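Local coordinates for ileal bile acid-binding protein (PDB 3ELX) that binds cholate and, as a member of the fatty-acid binding protein family, probably carries bile acids through the cytoplasm, at residues 67-75 / 85-96; 97-105 / 113-121. All coordinates share one frame; numbering follows the deposited sequence.

Overall arrangement
Past the first strand, the two helices and strands 41-47 and 50-57, the chain runs along strand 61-68, turns, and starts strand 73-76. Contact 1 closes when it comes back along strands 82-90 and 93-97, bringing 85-96 against 67-75. A loop then leads into strand 102-108, where contact 2 begins; it closes within the same hairpin, across the turn to strand 111-119. The contacts follow in series, neither enclosing nor crossing the other. They meet in one antiparallel sheet, where Leu94 N and Ile96 N probably donate to Thr105 O and Gln103 O. Contact 1 joins the ends of the outermost strands, 61-68 and 73-76, to strands 82-90 and 93-97, whereas contact 2 lies within the barrel wall.

Contact 1: 67-75 / 85-96; sequences FIVGKESDM and GIVSMEGGKLTI
Val87 sets its two methyls against the ring of Phe67, the side chains crossing at about a right angle. Val87 CG2 sits over one face, 4.1 Å from the centroid of the Phe67 ring and 28° off its normal, a CH-pi contact. The same methyl fills the hollow between that ring and Met75, whose SD is 4.0 Å from Val87 CG2. With Phe67 CG turned between its backbone N and carbonyl carbon (chi1 58°), the ring points its far edge at Leu94, with Phe67 CZ 4.2 Å from Leu94 CD1. An alanine in place of Phe67 would probably leave Val87 CG2 and Leu94 CD1 without their shared support and open a gap beside the Met75 sulfur.

In this ten-stranded calycin barrel, strands 61-68 and 73-76 are the outermost of the sheet, and the contact spans the place where they part. The type II turn Ile68-Lys71 leads from one toward the other, and Gly70 N donates to Val87 O at 2.8 Å. Next to it, Val69 forks over residues 87-94: its CG1 lies 3.4 Å from Val87 O and also touches Met89 CB, while its CG2 meets Leu94 CD2 at 3.7 Å. Leu94 is a cholate contact in a bound form of the protein. On the exposed side, Ile86 CG2 fills a dip over the Gly70 backbone and its CG1 rests on Glu72 CG. Where Ser73 and Gly85 form an antiparallel hydrogen-bonded pair, Met75 CE presses to within 3.4 Å of Gly85 CA, into space that a side chain there would take.

Contact 2: 97-105 / 113-121; sequences SFPKYQQTT and VETSTASGA
Gln103 and Ser116 face each other as a non-hydrogen-bonded pair in the antiparallel hairpin of strands 102-108 and 111-119, part of the wall of the fatty-acid binding protein barrel. The flanking pairs, Gln102 with Thr117 and Thr104 with Thr115, carry the backbone hydrogen bonds, with Thr115 N to Thr104 O at 2.8 Å and almost straight.

The glutamine CB lies at the edge of the Phe98 ring, in its plane. CG, anti to the backbone N (chi1 -178°), serves to turn the chain, and a bend at chi2 (68°) brings the amide back across to the partner strand, with Gln103 CD 3.6 Å from Thr115 O. The two ends of the amide then take different partners: Gln103 OE1 accepts a very short bond of 2.5 Å from Ser116 OG, while Gln103 NE2 settles 3.4 Å from Glu114 CB and donates to a water. That water also donates to Ser116 OG, so the hydroxyl has two partners, and with OE1 and NE2 both engaged the amide is probably held in this rotation.

Thr105 and Glu114 lie side by side on this face, Thr105 CG2 being 3.5 Å from Glu114 CG; the carboxylate itself forms a salt bridge with Arg129. Tyr101, seen to contact cholate in a bound form, rests its CD1 on Ser116 CB and places its OH 3.8 Å above the Phe98 ring, over the centre.

Contact 1: 67-75 / 85-96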
# COMPACT_ATOMS: atom_id res chain seq x y z
N PHE A 67 -11.92 -3.95 3.12
CA PHE A 67 -11.79 -5.40 3.12
C PHE A 67 -11.92 -5.97 4.51
O PHE A 67 -11.67 -5.27 5.50
CB PHE A 67 -10.46 -5.85 2.48
CG PHE A 67 -9.23 -5.29 3.14
CD1 PHE A 67 -8.65 -4.10 2.68
CD2 PHE A 67 -8.63 -5.95 4.22
CE1 PHE A 67 -7.49 -3.57 3.29
CE2 PHE A 67 -7.47 -5.44 4.82
CZ PHE A 67 -6.90 -4.25 4.37
N ILE A 68 -12.35 -7.22 4.59
CA ILE A 68 -12.35 -7.96 5.86
C ILE A 68 -11.35 -9.09 5.71
O ILE A 68 -11.45 -9.90 4.79
CB ILE A 68 -13.76 -8.51 6.20
CG1 ILE A 68 -14.73 -7.33 6.38
CG2 ILE A 68 -13.71 -9.38 7.46
CD1 ILE A 68 -16.19 -7.73 6.40
N VAL A 69 -10.38 -9.14 6.61
CA VAL A 69 -9.36 -10.19 6.54
C VAL A 69 -10.05 -11.56 6.53
O VAL A 69 -10.95 -11.82 7.33
CB VAL A 69 -8.36 -10.09 7.70
CG1 VAL A 69 -7.32 -11.22 7.63
CG2 VAL A 69 -7.67 -8.73 7.67
N GLY A 70 -9.62 -12.43 5.60
CA GLY A 70 -10.17 -13.79 5.50
C GLY A 70 -11.47 -13.93 4.72
O GLY A 70 -11.95 -15.05 4.52
N LYS A 71 -12.03 -12.82 4.27
CA LYS A 71 -13.28 -12.84 3.53
C LYS A 71 -13.13 -12.20 2.16
O LYS A 71 -12.47 -11.17 2.03
CB LYS A 71 -14.37 -12.11 4.32
CG LYS A 71 -15.13 -13.00 5.26
CD LYS A 71 -14.56 -12.99 6.67
CE LYS A 71 -15.64 -13.37 7.67
NZ LYS A 71 -16.36 -14.63 7.32
N GLU A 72 -13.76 -12.79 1.15
CA GLU A 72 -13.76 -12.19 -0.19
C GLU A 72 -14.27 -10.76 -0.13
O GLU A 72 -15.37 -10.50 0.37
CB GLU A 72 -14.65 -12.98 -1.16
CG GLU A 72 -14.16 -14.36 -1.53
CD GLU A 72 -15.07 -15.03 -2.53
OE1 GLU A 72 -14.82 -16.21 -2.85
OE2 GLU A 72 -16.05 -14.39 -2.99
N SER A 73 -13.46 -9.84 -0.64
CA SER A 73 -13.79 -8.42 -0.58
C SER A 73 -13.58 -7.74 -1.92
O SER A 73 -12.60 -8.01 -2.61
CB SER A 73 -12.91 -7.72 0.46
OG SER A 73 -13.08 -8.28 1.75
N ASP A 74 -14.51 -6.87 -2.28
CA ASP A 74 -14.36 -6.04 -3.47
C ASP A 74 -13.27 -5.01 -3.21
O ASP A 74 -13.34 -4.26 -2.22
CB ASP A 74 -15.68 -5.33 -3.79
CG ASP A 74 -16.77 -6.29 -4.25
OD1 ASP A 74 -16.46 -7.29 -4.93
OD2 ASP A 74 -17.96 -6.04 -3.93
N MET A 75 -12.27 -4.97 -4.08
CA MET A 75 -11.17 -4.02 -3.96
C MET A 75 -10.83 -3.36 -5.30
O MET A 75 -11.38 -3.73 -6.33
CB MET A 75 -9.94 -4.70 -3.35
CG MET A 75 -10.07 -4.96 -1.84
SD MET A 75 -8.73 -5.94 -1.14
CE MET A 75 -9.16 -7.57 -1.65
N GLY A 85 -10.74 -9.95 -3.73
CA GLY A 85 -9.58 -10.57 -3.11
C GLY A 85 -9.82 -11.00 -1.68
O GLY A 85 -10.74 -10.52 -1.01
N ILE A 86 -8.94 -11.89 -1.22
CA ILE A 86 -8.96 -12.35 0.16
C ILE A 86 -7.64 -11.99 0.81
O ILE A 86 -6.59 -12.56 0.50
CB ILE A 86 -9.25 -13.87 0.28
CG1 ILE A 86 -10.48 -14.27 -0.53
CG2 ILE A 86 -9.41 -14.26 1.76
CD1 ILE A 86 -10.69 -15.76 -0.65
N VAL A 87 -7.71 -11.01 1.70
CA VAL A 87 -6.55 -10.52 2.43
C VAL A 87 -6.28 -11.45 3.61
O VAL A 87 -7.21 -11.93 4.26
CB VAL A 87 -6.81 -9.08 2.92
CG1 VAL A 87 -5.62 -8.54 3.72
CG2 VAL A 87 -7.12 -8.18 1.73
N SER A 88 -5.00 -11.73 3.87
CA SER A 88 -4.65 -12.57 5.01
C SER A 88 -3.82 -11.79 6.02
O SER A 88 -3.24 -10.76 5.69
CB SER A 88 -3.90 -13.83 4.57
OG SER A 88 -2.69 -13.50 3.93
N MET A 89 -3.78 -12.29 7.24
CA MET A 89 -2.92 -11.69 8.25
C MET A 89 -2.22 -12.79 9.03
O MET A 89 -2.82 -13.82 9.34
CB MET A 89 -3.72 -10.80 9.20
CG MET A 89 -2.84 -9.94 10.11
SD MET A 89 -3.75 -9.30 11.51
CE MET A 89 -4.68 -8.02 10.67
N GLU A 90 -0.94 -12.57 9.31
CA GLU A 90 -0.14 -13.51 10.09
C GLU A 90 0.85 -12.67 10.88
O GLU A 90 1.57 -11.85 10.30
CB GLU A 90 0.55 -14.51 9.16
CG GLU A 90 1.56 -15.46 9.81
CD GLU A 90 3.00 -15.04 9.56
OE1 GLU A 90 3.39 -14.91 8.37
OE2 GLU A 90 3.74 -14.86 10.54
N GLY A 91 0.85 -12.85 12.20
CA GLY A 91 1.76 -12.13 13.09
C GLY A 91 1.72 -10.62 12.96
O GLY A 91 2.76 -9.96 13.08
N GLY A 92 0.53 -10.07 12.74
CA GLY A 92 0.33 -8.62 12.63
C GLY A 92 0.61 -8.04 11.25
O GLY A 92 0.44 -6.84 11.03
N LYS A 93 1.04 -8.90 10.33
CA LYS A 93 1.33 -8.48 8.94
C LYS A 93 0.20 -8.86 7.99
O LYS A 93 -0.21 -10.03 7.94
CB LYS A 93 2.61 -9.14 8.41
CG LYS A 93 3.91 -8.86 9.16
CD LYS A 93 5.03 -9.69 8.55
CE LYS A 93 5.78 -8.98 7.42
NZ LYS A 93 4.94 -8.22 6.43
N LEU A 94 -0.31 -7.88 7.26
CA LEU A 94 -1.31 -8.11 6.21
C LEU A 94 -0.63 -8.48 4.91
O LEU A 94 0.42 -7.92 4.59
CB LEU A 94 -2.11 -6.84 5.96
CG LEU A 94 -3.07 -6.39 7.06
CD1 LEU A 94 -3.57 -5.00 6.76
CD2 LEU A 94 -4.24 -7.35 7.19
N THR A 95 -1.22 -9.42 4.17
CA THR A 95 -0.78 -9.70 2.81
C THR A 95 -1.96 -9.51 1.88
O THR A 95 -3.00 -10.16 2.02
CB THR A 95 -0.20 -11.13 2.64
OG1 THR A 95 0.98 -11.27 3.45
CG2 THR A 95 0.18 -11.39 1.18
N ILE A 96 -1.79 -8.60 0.93
CA ILE A 96 -2.79 -8.36 -0.10
C ILE A 96 -2.16 -8.79 -1.41
O ILE A 96 -1.10 -8.29 -1.80
CB ILE A 96 -3.20 -6.88 -0.21
CG1 ILE A 96 -3.63 -6.34 1.17
CG2 ILE A 96 -4.30 -6.72 -1.26
CD1 ILE A 96 -4.01 -4.86 1.16
O HOH W 1 -10.31 -9.69 2.19

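Contact 2: 97-105 / 113-121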
# COMPACT_ATOMS: atom_id res chain seq x y z
N SER A 97 -2.82 -9.73 -2.07
CA SER A 97 -2.34 -10.25 -3.33
C SER A 97 -2.99 -9.46 -4.47
O SER A 97 -4.06 -9.81 -4.97
CB SER A 97 -2.61 -11.75 -3.43
OG SER A 97 -2.01 -12.42 -2.32
N PHE A 98 -2.34 -8.36 -4.86
CA PHE A 98 -2.83 -7.55 -5.97
C PHE A 98 -2.55 -8.21 -7.33
O PHE A 98 -1.68 -9.07 -7.45
CB PHE A 98 -2.17 -6.17 -5.97
CG PHE A 98 -2.70 -5.23 -4.92
CD1 PHE A 98 -3.84 -4.48 -5.16
CD2 PHE A 98 -2.02 -5.05 -3.72
CE1 PHE A 98 -4.32 -3.58 -4.20
CE2 PHE A 98 -2.48 -4.15 -2.76
CZ PHE A 98 -3.64 -3.43 -3.00
N PRO A 99 -3.27 -7.79 -8.38
CA PRO A 99 -2.96 -8.30 -9.71
C PRO A 99 -1.48 -8.24 -10.11
O PRO A 99 -0.94 -9.23 -10.62
CB PRO A 99 -3.80 -7.40 -10.62
CG PRO A 99 -5.02 -7.16 -9.79
CD PRO A 99 -4.44 -6.89 -8.41
N LYS A 100 -0.84 -7.11 -9.85
CA LYS A 100 0.51 -6.84 -10.38
C LYS A 100 1.66 -7.06 -9.38
O LYS A 100 2.82 -7.03 -9.76
CB LYS A 100 0.59 -5.41 -10.93
CG LYS A 100 0.02 -5.28 -12.35
CD LYS A 100 0.58 -4.06 -13.08
CE LYS A 100 -0.43 -2.92 -13.13
NZ LYS A 100 -1.36 -3.08 -14.28
N TYR A 101 1.34 -7.27 -8.11
CA TYR A 101 2.38 -7.38 -7.08
C TYR A 101 1.80 -7.91 -5.79
O TYR A 101 0.57 -7.93 -5.61
CB TYR A 101 3.06 -6.02 -6.83
CG TYR A 101 2.11 -4.91 -6.43
CD1 TYR A 101 1.87 -4.61 -5.10
CD2 TYR A 101 1.45 -4.15 -7.41
CE1 TYR A 101 0.98 -3.59 -4.74
CE2 TYR A 101 0.56 -3.14 -7.06
CZ TYR A 101 0.34 -2.86 -5.73
OH TYR A 101 -0.54 -1.84 -5.39
N GLN A 102 2.68 -8.36 -4.90
CA GLN A 102 2.30 -8.75 -3.55
C GLN A 102 2.54 -7.59 -2.62
O GLN A 102 3.58 -6.93 -2.72
CB GLN A 102 3.14 -9.94 -3.08
CG GLN A 102 2.78 -11.24 -3.76
CD GLN A 102 1.32 -11.60 -3.55
OE1 GLN A 102 0.52 -11.56 -4.49
NE2 GLN A 102 0.97 -11.94 -2.32
N GLN A 103 1.59 -7.32 -1.73
CA GLN A 103 1.73 -6.22 -0.77
C GLN A 103 1.72 -6.77 0.64
O GLN A 103 0.80 -7.49 1.00
CB GLN A 103 0.55 -5.25 -0.90
CG GLN A 103 0.65 -4.06 0.02
CD GLN A 103 1.79 -3.16 -0.37
OE1 GLN A 103 2.12 -3.05 -1.54
NE2 GLN A 103 2.42 -2.54 0.61
N THR A 104 2.74 -6.45 1.44
CA THR A 104 2.72 -6.84 2.85
C THR A 104 2.80 -5.58 3.67
O THR A 104 3.57 -4.68 3.35
CB THR A 104 3.87 -7.77 3.25
OG1 THR A 104 5.11 -7.05 3.18
CG2 THR A 104 3.92 -8.98 2.34
N THR A 105 1.99 -5.49 4.72
CA THR A 105 1.95 -4.28 5.51
C THR A 105 1.88 -4.61 6.98
O THR A 105 1.14 -5.49 7.40
CB THR A 105 0.80 -3.38 5.08
OG1 THR A 105 0.95 -3.07 3.68
CG2 THR A 105 0.79 -2.09 5.89
N VAL A 113 4.87 0.11 7.85
CA VAL A 113 5.84 -0.36 6.87
C VAL A 113 5.15 -1.18 5.80
O VAL A 113 4.57 -2.23 6.10
CB VAL A 113 6.96 -1.19 7.52
CG1 VAL A 113 7.99 -1.58 6.46
CG2 VAL A 113 7.63 -0.41 8.66
N GLU A 114 5.22 -0.70 4.56
CA GLU A 114 4.49 -1.29 3.44
C GLU A 114 5.48 -1.77 2.39
O GLU A 114 6.27 -0.98 1.88
CB GLU A 114 3.54 -0.27 2.84
CG GLU A 114 2.46 0.17 3.80
CD GLU A 114 1.57 1.23 3.20
OE1 GLU A 114 0.62 0.87 2.48
OE2 GLU A 114 1.82 2.43 3.45
N THR A 115 5.45 -3.07 2.10
CA THR A 115 6.40 -3.65 1.15
C THR A 115 5.65 -4.19 -0.06
O THR A 115 4.77 -5.06 0.08
CB THR A 115 7.20 -4.79 1.82
OG1 THR A 115 7.86 -4.31 2.99
CG2 THR A 115 8.22 -5.39 0.84
N SER A 116 5.99 -3.69 -1.25
CA SER A 116 5.40 -4.16 -2.50
C SER A 116 6.46 -4.95 -3.26
O SER A 116 7.56 -4.46 -3.50
CB SER A 116 4.91 -2.98 -3.35
OG SER A 116 4.11 -2.07 -2.61
N THR A 117 6.12 -6.18 -3.63
CA THR A 117 7.09 -7.09 -4.24
C THR A 117 6.57 -7.51 -5.61
O THR A 117 5.51 -8.12 -5.73
CB THR A 117 7.28 -8.32 -3.35
OG1 THR A 117 7.70 -7.87 -2.05
CG2 THR A 117 8.32 -9.28 -3.94
N ALA A 118 7.32 -7.14 -6.64
CA ALA A 118 6.96 -7.51 -8.01
C ALA A 118 8.06 -8.34 -8.66
O ALA A 118 9.22 -8.29 -8.25
CB ALA A 118 6.67 -6.27 -8.82
N SER A 119 7.68 -9.11 -9.67
CA SER A 119 8.60 -10.05 -10.29
C SER A 119 8.46 -10.02 -11.81
O SER A 119 7.35 -10.05 -12.32
CB SER A 119 8.30 -11.44 -9.74
OG SER A 119 8.90 -12.45 -10.53
N GLY A 120 9.59 -9.97 -12.50
CA GLY A 120 9.60 -10.00 -13.97
C GLY A 120 10.87 -10.58 -14.57
O GLY A 120 11.59 -11.34 -13.92
N ALA A 121 11.13 -10.21 -15.83
CA ALA A 121 12.28 -10.69 -16.59
C ALA A 121 13.62 -10.32 -15.95
O ALA A 121 14.48 -11.19 -15.77
CB ALA A 121 12.22 -10.17 -18.03
O HOH W 2 5.01 -9.01 -10.33
O HOH W 3 4.75 -0.59 -0.55
O HOH W 4 6.17 -4.63 5.17
O HOH W 5 -0.31 -1.59 2.15